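Local coordinates for protein 8-amino-8-demethylriboflavin N,N-dimethyltransferase (Streptomyces davawensis, PDB 4D7K) that catalyses the S-adenosylmethionine-dependent double methylation of 8-amino-8-demethyl-D-riboflavin, through the monomethyl intermediate, to the antibiotic roseoflavin, at residues D119-E122 with S123-G127; R136-L139 with Y140-L143; D285-I288 with G289-G292; L300-L303 with V304-G308. All blocks are in the same frame, centred on the assembly; numbering follows the deposited sequence.

Interaction 1: D119-E122 with S123-G127; sequences DLVE and SVRTG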
loop_
_atom_site.group_PDB
_atom_site.type_symbol
_atom_site.label_atom_id
_atom_site.label_comp_id
_atom_site.label_asym_id
_atom_site.label_seq_id
_atom_site.Cartn_x
_atom_site.Cartn_y
_atom_site.Cartn_z
ATOM N N ASP A 119 -9.732 -3.133 -10.010
ATOM C CA ASP A 119 -11.076 -3.415 -10.516
ATOM C C ASP A 119 -12.015 -3.940 -9.431
ATOM O O ASP A 119 -13.021 -4.588 -9.726
ATOM C CB ASP A 119 -11.010 -4.423 -11.661
ATOM C CG ASP A 119 -11.352 -3.807 -13.000
ATOM O OD1 ASP A 119 -12.047 -2.767 -13.020
ATOM O OD2 ASP A 119 -10.930 -4.367 -14.034
ATOM N N LEU A 120 -11.681 -3.647 -8.179
ATOM C CA LEU A 120 -12.455 -4.112 -7.035
ATOM C C LEU A 120 -13.881 -3.565 -7.060
ATOM O O LEU A 120 -14.819 -4.221 -6.603
ATOM C CB LEU A 120 -11.751 -3.712 -5.739
ATOM C CG LEU A 120 -12.418 -4.083 -4.419
ATOM C CD1 LEU A 120 -12.528 -5.586 -4.295
ATOM C CD2 LEU A 120 -11.631 -3.498 -3.260
ATOM N N VAL A 121 -14.041 -2.366 -7.610
ATOM C CA VAL A 121 -15.351 -1.727 -7.700
ATOM C C VAL A 121 -16.266 -2.450 -8.684
ATOM O O VAL A 121 -17.425 -2.733 -8.374
ATOM C CB VAL A 121 -15.227 -0.249 -8.121
ATOM C CG1 VAL A 121 -16.598 0.342 -8.393
ATOM C CG2 VAL A 121 -14.509 0.555 -7.050
ATOM N N GLU A 122 -15.750 -2.746 -9.873
ATOM C CA GLU A 122 -16.552 -3.432 -10.881
ATOM C C GLU A 122 -16.884 -4.851 -10.429
ATOM O O GLU A 122 -17.968 -5.360 -10.711
ATOM C CB GLU A 122 -15.832 -3.452 -12.232
ATOM C CG GLU A 122 -16.053 -2.200 -13.072
ATOM C CD GLU A 122 -17.522 -1.971 -13.403
ATOM O OE1 GLU A 122 -17.991 -2.488 -14.442
ATOM O OE2 GLU A 122 -18.211 -1.274 -12.626
ATOM N N SER A 123 -15.956 -5.481 -9.715
ATOM C CA SER A 123 -16.188 -6.812 -9.157
ATOM C C SER A 123 -17.349 -6.814 -8.157
ATOM O O SER A 123 -18.218 -7.687 -8.202
ATOM C CB SER A 123 -14.915 -7.337 -8.488
ATOM O OG SER A 123 -15.146 -8.588 -7.861
ATOM N N VAL A 124 -17.357 -5.839 -7.253
ATOM C CA VAL A 124 -18.450 -5.699 -6.294
ATOM C C VAL A 124 -19.756 -5.404 -7.030
ATOM O O VAL A 124 -20.817 -5.922 -6.672
ATOM C CB VAL A 124 -18.161 -4.588 -5.257
ATOM C CG1 VAL A 124 -19.383 -4.316 -4.405
ATOM C CG2 VAL A 124 -16.980 -4.978 -4.378
ATOM N N ARG A 125 -19.667 -4.594 -8.080
ATOM C CA ARG A 125 -20.842 -4.237 -8.870
ATOM C C ARG A 125 -21.352 -5.389 -9.734
ATOM O O ARG A 125 -22.554 -5.524 -9.942
ATOM C CB ARG A 125 -20.535 -3.025 -9.752
ATOM C CG ARG A 125 -20.672 -1.699 -9.025
ATOM C CD ARG A 125 -20.180 -0.527 -9.858
ATOM N NE ARG A 125 -20.657 0.741 -9.315
ATOM C CZ ARG A 125 -20.116 1.924 -9.586
ATOM N NH1 ARG A 125 -19.064 2.004 -10.390
ATOM N NH2 ARG A 125 -20.621 3.026 -9.044
ATOM N N THR A 126 -20.441 -6.221 -10.228
ATOM C CA THR A 126 -20.813 -7.278 -11.167
ATOM C C THR A 126 -21.092 -8.613 -10.483
ATOM O O THR A 126 -22.077 -9.280 -10.789
ATOM C CB THR A 126 -19.715 -7.495 -12.223
ATOM O OG1 THR A 126 -19.423 -6.251 -12.872
ATOM C CG2 THR A 126 -20.164 -8.507 -13.256
ATOM N N GLY A 127 -20.219 -9.004 -9.562
ATOM C CA GLY A 127 -20.351 -10.292 -8.907
ATOM C C GLY A 127 -19.269 -11.244 -9.373
ATOM O O GLY A 127 -19.117 -12.342 -8.840
#
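From Ser-123 N to Asp-119 O, Val-124 N to Leu-120 O, Arg-125 N to Val-121 O and Thr-126 N to Glu-122 O runs an unbroken ladder of i to i+4 hydrogen bonds, the backbone of the short helix 120-126. Its last carbonyl in this series is gripped twice. Thr-126 N reaches Glu-122 O at 2.7 Å, and Thr-126 OG1 donates to the same Glu-122 O at 2.8 Å; the two donors arrive from opposite faces of the carbonyl plane, the hydroxyl well above it. Thr-126 manages this because OG1 lies beside its own backbone N (chi1 -55°) and so folds back over the preceding turn. Gly-127 then ends the helix with a positive phi of 109°, its N still bonded to Ser-123 O.

Further round the helix, Val-121 and Arg-125 run side by side, Val-121 CG1 lying 3.6 Å from Arg-125 NH1. Glu-122 bends at chi2 (-60°), which brings OE2 to 3.5 Å from Arg-125 CD, at the edge of the guanidinium. The charged ends stay 4.1 Å apart (Glu-122 OE2 to Arg-125 NH1), too far for a salt bridge, so any attraction is probably modest. Asp-119 instead pairs with Arg-134, and Ser-123 OG bonds to Val-128 O just beyond the helix. Leu-120 turns inward onto helix 293-305, while Leu-66, Ala-32 and Ser-58 of the second subunit pack against Leu-120, Val-121 and Val-124, so this helix is wedged between its own domain and the dimer partner.

Interaction 2: R136-L139 with Y140-L143; sequences REPL and YDFL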
loop_
_atom_site.group_PDB
_atom_site.type_symbol
_atom_site.label_atom_id
_atom_site.label_comp_id
_atom_site.label_asym_id
_atom_site.label_seq_id
_atom_site.Cartn_x
_atom_site.Cartn_y
_atom_site.Cartn_z
ATOM N N ARG A 136 -9.156 -13.187 -19.285
ATOM C CA ARG A 136 -10.151 -14.095 -19.842
ATOM C C ARG A 136 -10.214 -15.424 -19.088
ATOM O O ARG A 136 -11.152 -16.201 -19.260
ATOM C CB ARG A 136 -9.849 -14.340 -21.318
ATOM C CG ARG A 136 -9.557 -13.064 -22.089
ATOM C CD ARG A 136 -8.817 -13.348 -23.388
ATOM N NE ARG A 136 -9.576 -14.217 -24.283
ATOM C CZ ARG A 136 -9.179 -14.553 -25.505
ATOM N NH1 ARG A 136 -8.030 -14.090 -25.980
ATOM N NH2 ARG A 136 -9.930 -15.348 -26.256
ATOM N N GLU A 137 -9.209 -15.679 -18.255
ATOM C CA GLU A 137 -9.111 -16.929 -17.508
ATOM C C GLU A 137 -9.097 -16.686 -16.002
ATOM O O GLU A 137 -8.712 -15.610 -15.553
ATOM C CB GLU A 137 -7.845 -17.688 -17.909
ATOM C CG GLU A 137 -7.743 -18.017 -19.383
ATOM C CD GLU A 137 -6.346 -18.445 -19.774
ATOM O OE1 GLU A 137 -5.385 -17.976 -19.126
ATOM O OE2 GLU A 137 -6.209 -19.250 -20.720
ATOM N N PRO A 138 -9.512 -17.692 -15.214
ATOM C CA PRO A 138 -9.320 -17.628 -13.762
ATOM C C PRO A 138 -7.837 -17.679 -13.398
ATOM O O PRO A 138 -7.012 -18.015 -14.250
ATOM C CB PRO A 138 -10.066 -18.865 -13.248
ATOM C CG PRO A 138 -10.144 -19.782 -14.417
ATOM C CD PRO A 138 -10.246 -18.901 -15.624
ATOM N N LEU A 139 -7.517 -17.357 -12.147
ATOM C CA LEU A 139 -6.137 -17.165 -11.702
ATOM C C LEU A 139 -5.212 -18.343 -12.000
ATOM O O LEU A 139 -4.116 -18.156 -12.527
ATOM C CB LEU A 139 -6.111 -16.873 -10.200
ATOM C CG LEU A 139 -4.725 -16.746 -9.561
ATOM C CD1 LEU A 139 -3.957 -15.543 -10.103
ATOM C CD2 LEU A 139 -4.838 -16.678 -8.050
ATOM N N TYR A 140 -5.651 -19.550 -11.661
ATOM C CA TYR A 140 -4.798 -20.726 -11.793
ATOM C C TYR A 140 -4.528 -21.084 -13.255
ATOM O O TYR A 140 -3.406 -21.450 -13.607
ATOM C CB TYR A 140 -5.423 -21.910 -11.056
ATOM C CG TYR A 140 -5.801 -21.581 -9.630
ATOM C CD1 TYR A 140 -4.841 -21.552 -8.625
ATOM C CD2 TYR A 140 -7.116 -21.288 -9.287
ATOM C CE1 TYR A 140 -5.180 -21.245 -7.318
ATOM C CE2 TYR A 140 -7.466 -20.981 -7.980
ATOM C CZ TYR A 140 -6.494 -20.962 -7.002
ATOM O OH TYR A 140 -6.838 -20.658 -5.705
ATOM N N ASP A 141 -5.548 -20.973 -14.101
ATOM C CA ASP A 141 -5.375 -21.185 -15.536
ATOM C C ASP A 141 -4.384 -20.173 -16.098
ATOM O O ASP A 141 -3.561 -20.497 -16.954
ATOM C CB ASP A 141 -6.710 -21.067 -16.277
ATOM C CG ASP A 141 -7.635 -22.239 -16.019
ATOM O OD1 ASP A 141 -7.464 -22.931 -14.994
ATOM O OD2 ASP A 141 -8.543 -22.466 -16.847
ATOM N N PHE A 142 -4.480 -18.943 -15.605
ATOM C CA PHE A 142 -3.591 -17.861 -16.011
ATOM C C PHE A 142 -2.145 -18.168 -15.640
ATOM O O PHE A 142 -1.240 -18.041 -16.461
ATOM C CB PHE A 142 -4.041 -16.549 -15.360
ATOM C CG PHE A 142 -3.155 -15.375 -15.665
ATOM C CD1 PHE A 142 -3.401 -14.577 -16.771
ATOM C CD2 PHE A 142 -2.092 -15.054 -14.837
ATOM C CE1 PHE A 142 -2.599 -13.491 -17.048
ATOM C CE2 PHE A 142 -1.282 -13.972 -15.111
ATOM C CZ PHE A 142 -1.535 -13.189 -16.216
ATOM N N LEU A 143 -1.941 -18.567 -14.389
ATOM C CA LEU A 143 -0.607 -18.837 -13.873
ATOM C C LEU A 143 0.018 -20.067 -14.521
ATOM O O LEU A 143 1.240 -20.176 -14.605
ATOM C CB LEU A 143 -0.658 -19.012 -12.354
ATOM C CG LEU A 143 -1.025 -17.758 -11.560
ATOM C CD1 LEU A 143 -1.201 -18.088 -10.092
ATOM C CD2 LEU A 143 0.035 -16.682 -11.751
#
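Glu-137 meets the first turn of helix 139-144 at its two ends, CB and carboxylate. Its CB rests on Asp-141 CB at 3.9 Å. CG stands beside the backbone N (chi1 -58°), and CG and CD form an extended link that carries the carboxylate along the start of the helix. There OE1 comes to 3.6 Å from Phe-142 CA and 3.8 Å from Phe-142 N, while OE2 forms a salt bridge with Arg-145, past the end of the helix. Glu-137 OE2 and Asp-141 OD2 are like charges 5.5 Å apart, an effect that Arg-145 may offset.

The residue that follows, Pro-138, takes the N-cap position, and its carbonyl opens the helical bonding: Phe-142 N donates to Pro-138 O at 3.0 Å. The proline ring lies slantwise over the Asp-141 side chain, Pro-138 CG touching Asp-141 CG at 3.9 Å. This is a plain helix start within the helical region that precedes the first strand, 181-185, of the Rossmann-like methyltransferase sheet. One residue on, Leu-143 N bonds to Leu-139 O, and the two leucines meet through one branch each, Leu-139 CD1 against Leu-143 CD1 at 3.8 Å. Beyond them Leu-139 packs on Phe-131, and Leu-143 on Val-151 and Phe-155 of helix 149-165. The Phe-142 ring stacks with His-148 and meets His-135 and Phe-131 edge-to-face.

Interaction 3: D285-I288 with G289-G292; sequences DSVI and GETG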
loop_
_atom_site.group_PDB
_atom_site.type_symbol
_atom_site.label_atom_id
_atom_site.label_comp_id
_atom_site.label_asym_id
_atom_site.label_seq_id
_atom_site.Cartn_x
_atom_site.Cartn_y
_atom_site.Cartn_z
ATOM N N ASP A 285 -9.377 -22.840 8.508
ATOM C CA ASP A 285 -9.922 -21.838 7.604
ATOM C C ASP A 285 -10.197 -20.534 8.341
ATOM O O ASP A 285 -10.070 -20.460 9.564
ATOM C CB ASP A 285 -11.211 -22.354 6.951
ATOM C CG ASP A 285 -11.518 -21.675 5.624
ATOM O OD1 ASP A 285 -10.851 -20.675 5.284
ATOM O OD2 ASP A 285 -12.439 -22.141 4.920
ATOM N N SER A 286 -10.558 -19.504 7.585
ATOM C CA SER A 286 -11.087 -18.279 8.163
ATOM C C SER A 286 -12.607 -18.386 8.191
ATOM O O SER A 286 -13.230 -18.713 7.181
ATOM C CB SER A 286 -10.638 -17.056 7.364
ATOM O OG SER A 286 -11.134 -15.862 7.942
ATOM N N VAL A 287 -13.205 -18.124 9.346
ATOM C CA VAL A 287 -14.643 -18.296 9.501
ATOM C C VAL A 287 -15.354 -16.952 9.597
ATOM O O VAL A 287 -15.120 -16.176 10.527
ATOM C CB VAL A 287 -14.968 -19.150 10.742
ATOM C CG1 VAL A 287 -16.471 -19.286 10.928
ATOM C CG2 VAL A 287 -14.318 -20.518 10.618
ATOM N N ILE A 288 -16.211 -16.682 8.617
ATOM C CA ILE A 288 -16.982 -15.444 8.570
ATOM C C ILE A 288 -17.800 -15.271 9.841
ATOM O O ILE A 288 -18.565 -16.157 10.219
ATOM C CB ILE A 288 -17.929 -15.406 7.352
ATOM C CG1 ILE A 288 -17.141 -15.556 6.044
ATOM C CG2 ILE A 288 -18.746 -14.117 7.350
ATOM C CD1 ILE A 288 -16.249 -14.378 5.739
ATOM N N GLY A 289 -17.626 -14.128 10.496
ATOM C CA GLY A 289 -18.330 -13.840 11.731
ATOM C C GLY A 289 -17.525 -14.237 12.954
ATOM O O GLY A 289 -17.855 -13.853 14.075
ATOM N N GLU A 290 -16.466 -15.013 12.742
ATOM C CA GLU A 290 -15.621 -15.467 13.844
ATOM C C GLU A 290 -14.148 -15.397 13.463
ATOM O O GLU A 290 -13.368 -16.308 13.740
ATOM C CB GLU A 290 -16.007 -16.886 14.265
ATOM C CG GLU A 290 -17.420 -16.979 14.831
ATOM C CD GLU A 290 -17.814 -18.385 15.206
ATOM O OE1 GLU A 290 -17.094 -19.003 16.019
ATOM O OE2 GLU A 290 -18.843 -18.871 14.689
ATOM N N THR A 291 -13.786 -14.304 12.810
ATOM C CA THR A 291 -12.400 -14.002 12.504
ATOM C C THR A 291 -12.114 -12.606 13.038
ATOM O O THR A 291 -13.043 -11.868 13.371
ATOM C CB THR A 291 -12.113 -14.068 10.992
ATOM O OG1 THR A 291 -10.715 -13.870 10.757
ATOM C CG2 THR A 291 -12.907 -12.998 10.251
ATOM N N GLY A 292 -10.840 -12.242 13.129
ATOM C CA GLY A 292 -10.475 -10.935 13.651
ATOM C C GLY A 292 -10.531 -9.889 12.561
ATOM O O GLY A 292 -10.844 -10.206 11.417
HETATM O O HOH W 1 -11.494 -17.538 11.721
HETATM O O HOH W 2 -19.883 -17.667 12.250
#
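Val-287, Ile-288 and Gly-289 carry the tight reversal that turns the chain after strand 280-285. Val-287 O takes the closing bond of a type II beta turn from Glu-290 N at 2.8 Å, the donor standing well above the carbonyl plane. Gly-289 holds the third position with phi 93°, a positive-phi conformation that suits glycine, close to the Ile-288 carbonyl; Ile-288 CG2 lies 3.3 Å from Gly-289 N. With chi1 near 178°, Val-287 sends CG1 alongside Glu-290, 4.1 Å from its CB, the two side chains pointing the same way.

In this Rossmann-like methyltransferase domain the turn belongs to the connection from strand 280-285 to helix 293-305, and water helps hold it. One water accepts from Val-287 N and donates to Glu-290 O, 3.0 Å from each. A second bridges Ile-288 O and Glu-290 OE2, both at 2.9 Å, while Glu-290 OE1 forms a salt bridge with Arg-313.

Thr-291 packs back on 286-287, its CB 3.7 Å from Ser-286 OG; its hydroxyl bonds to Val-336 O. Ile-288 packs on His-310 and Thr-312 of its own chain and on Arg-68 of the second subunit.

Interaction 4: L300-L303 with V304-G308; sequences LDML and VLVEG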
loop_
_atom_site.group_PDB
_atom_site.type_symbol
_atom_site.label_atom_id
_atom_site.label_comp_id
_atom_site.label_asym_id
_atom_site.label_seq_id
_atom_site.Cartn_x
_atom_site.Cartn_y
_atom_site.Cartn_z
ATOM N N LEU A 300 -10.447 -9.741 1.169
ATOM C CA LEU A 300 -10.268 -8.955 -0.047
ATOM C C LEU A 300 -9.575 -9.769 -1.136
ATOM O O LEU A 300 -9.978 -9.732 -2.300
ATOM C CB LEU A 300 -9.449 -7.700 0.245
ATOM C CG LEU A 300 -9.413 -6.691 -0.894
ATOM C CD1 LEU A 300 -10.709 -5.905 -0.894
ATOM C CD2 LEU A 300 -8.203 -5.778 -0.791
ATOM N N ASP A 301 -8.527 -10.490 -0.743
ATOM C CA ASP A 301 -7.778 -11.359 -1.648
ATOM C C ASP A 301 -8.688 -12.366 -2.343
ATOM O O ASP A 301 -8.597 -12.570 -3.550
ATOM C CB ASP A 301 -6.675 -12.100 -0.888
ATOM C CG ASP A 301 -5.554 -11.180 -0.434
ATOM O OD1 ASP A 301 -5.340 -10.124 -1.068
ATOM O OD2 ASP A 301 -4.878 -11.519 0.559
ATOM N N MET A 302 -9.565 -12.990 -1.565
ATOM C CA MET A 302 -10.526 -13.949 -2.097
ATOM C C MET A 302 -11.466 -13.271 -3.080
ATOM O O MET A 302 -11.826 -13.844 -4.102
ATOM C CB MET A 302 -11.325 -14.586 -0.961
ATOM C CG MET A 302 -10.462 -15.194 0.124
ATOM S SD MET A 302 -10.007 -16.887 -0.268
ATOM C CE MET A 302 -11.615 -17.671 -0.112
ATOM N N LEU A 303 -11.850 -12.041 -2.762
ATOM C CA LEU A 303 -12.786 -11.283 -3.582
ATOM C C LEU A 303 -12.160 -10.871 -4.912
ATOM O O LEU A 303 -12.826 -10.848 -5.943
ATOM C CB LEU A 303 -13.261 -10.048 -2.814
ATOM C CG LEU A 303 -14.630 -9.460 -3.137
ATOM C CD1 LEU A 303 -15.149 -8.716 -1.926
ATOM C CD2 LEU A 303 -14.541 -8.525 -4.324
ATOM N N VAL A 304 -10.875 -10.540 -4.872
ATOM C CA VAL A 304 -10.172 -10.048 -6.048
ATOM C C VAL A 304 -9.697 -11.188 -6.951
ATOM O O VAL A 304 -9.845 -11.127 -8.171
ATOM C CB VAL A 304 -8.959 -9.181 -5.640
ATOM C CG1 VAL A 304 -8.079 -8.886 -6.837
ATOM C CG2 VAL A 304 -9.425 -7.887 -4.976
ATOM N N LEU A 305 -9.147 -12.236 -6.344
ATOM C CA LEU A 305 -8.416 -13.250 -7.098
ATOM C C LEU A 305 -9.267 -14.436 -7.522
ATOM O O LEU A 305 -9.285 -14.797 -8.695
ATOM C CB LEU A 305 -7.222 -13.755 -6.284
ATOM C CG LEU A 305 -6.112 -12.741 -5.999
ATOM C CD1 LEU A 305 -5.076 -13.336 -5.063
ATOM C CD2 LEU A 305 -5.464 -12.276 -7.296
ATOM N N VAL A 306 -9.966 -15.045 -6.572
ATOM C CA VAL A 306 -10.672 -16.290 -6.852
ATOM C C VAL A 306 -12.188 -16.182 -6.711
ATOM O O VAL A 306 -12.718 -15.157 -6.282
ATOM C CB VAL A 306 -10.173 -17.413 -5.938
ATOM C CG1 VAL A 306 -8.694 -17.660 -6.182
ATOM C CG2 VAL A 306 -10.424 -17.054 -4.491
ATOM N N GLU A 307 -12.878 -17.254 -7.081
ATOM C CA GLU A 307 -14.335 -17.275 -7.072
ATOM C C GLU A 307 -14.870 -17.883 -5.775
ATOM O O GLU A 307 -16.021 -17.655 -5.396
ATOM C CB GLU A 307 -14.853 -18.048 -8.289
ATOM C CG GLU A 307 -16.326 -17.835 -8.598
ATOM C CD GLU A 307 -17.207 -18.902 -7.985
ATOM O OE1 GLU A 307 -16.660 -19.878 -7.430
ATOM O OE2 GLU A 307 -18.448 -18.767 -8.063
ATOM N N GLY A 308 -14.024 -18.647 -5.092
ATOM C CA GLY A 308 -14.402 -19.291 -3.849
ATOM C C GLY A 308 -14.631 -18.314 -2.710
ATOM O O GLY A 308 -14.213 -17.156 -2.774
#
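Met-302 bends back on itself to reach Val-306 and Gly-308. Its CG lies beside the backbone N, and further bends at chi2 (-87°) and chi3 (-69°) swing the thioether round, so that SD comes to 4.2 Å from Val-306 CG2 and CE to 3.8 Å from Gly-308 O. Val-306 answers with CG2 between its own N and carbonyl carbon, the more hindered place for a methyl, and that methyl sits 3.5 Å from Met-302 O.

Met-302 belongs to the last turn of helix 293-305, which follows a strand of the Rossmann-like sheet, and Val-306 and Gly-308 to the chain that leaves it. The helical bonding fades toward this end. Val-304 N bonds to Leu-300 O at 2.8 Å and Leu-305 N to Asp-301 O, but the next bond, Val-306 N to Met-302 O, is weak at 3.3 Å.

Val-304 has CG2 beside its backbone N and 3.3 Å from Leu-300 O, and the same methyl touches Leu-300 CG at 4.3 Å. Leu-305 CG, also next to its own N (chi1 -66°), closes over Asp-301 O at 3.5 Å. The Asp-301 carboxylate finds its partners elsewhere: OD1 bonds to Tyr-117 OH and makes a salt bridge to Lys-25 of the second subunit. Arg-62 of that subunit donates to Leu-303 O, and its Arg-65 packs on Met-302 and Leu-303.

All four contacts lie in the O-methyltransferase domain and follow one another along the chain in the order 1, 2, 3, 4. Interaction 4 is central: its centre is 11 Å from that of interaction 1 and 13 Å from that of interaction 2, and it touches both. Leu-120 CD2 packs on Leu-300 CD1 at 3.5 Å, and Tyr-140 OH on Val-306 CG1 at 3.6 Å. Interactions 3 and 4 do not touch, yet they flank helix 293-305: interaction 3 leads into it from strand 280-285, interaction 4 lies at its end. That helix thus links the Rossmann-like sheet to the helices 120-126 and 139-144, and interactions 1, 3 and 4 all meet the second subunit of the homodimer.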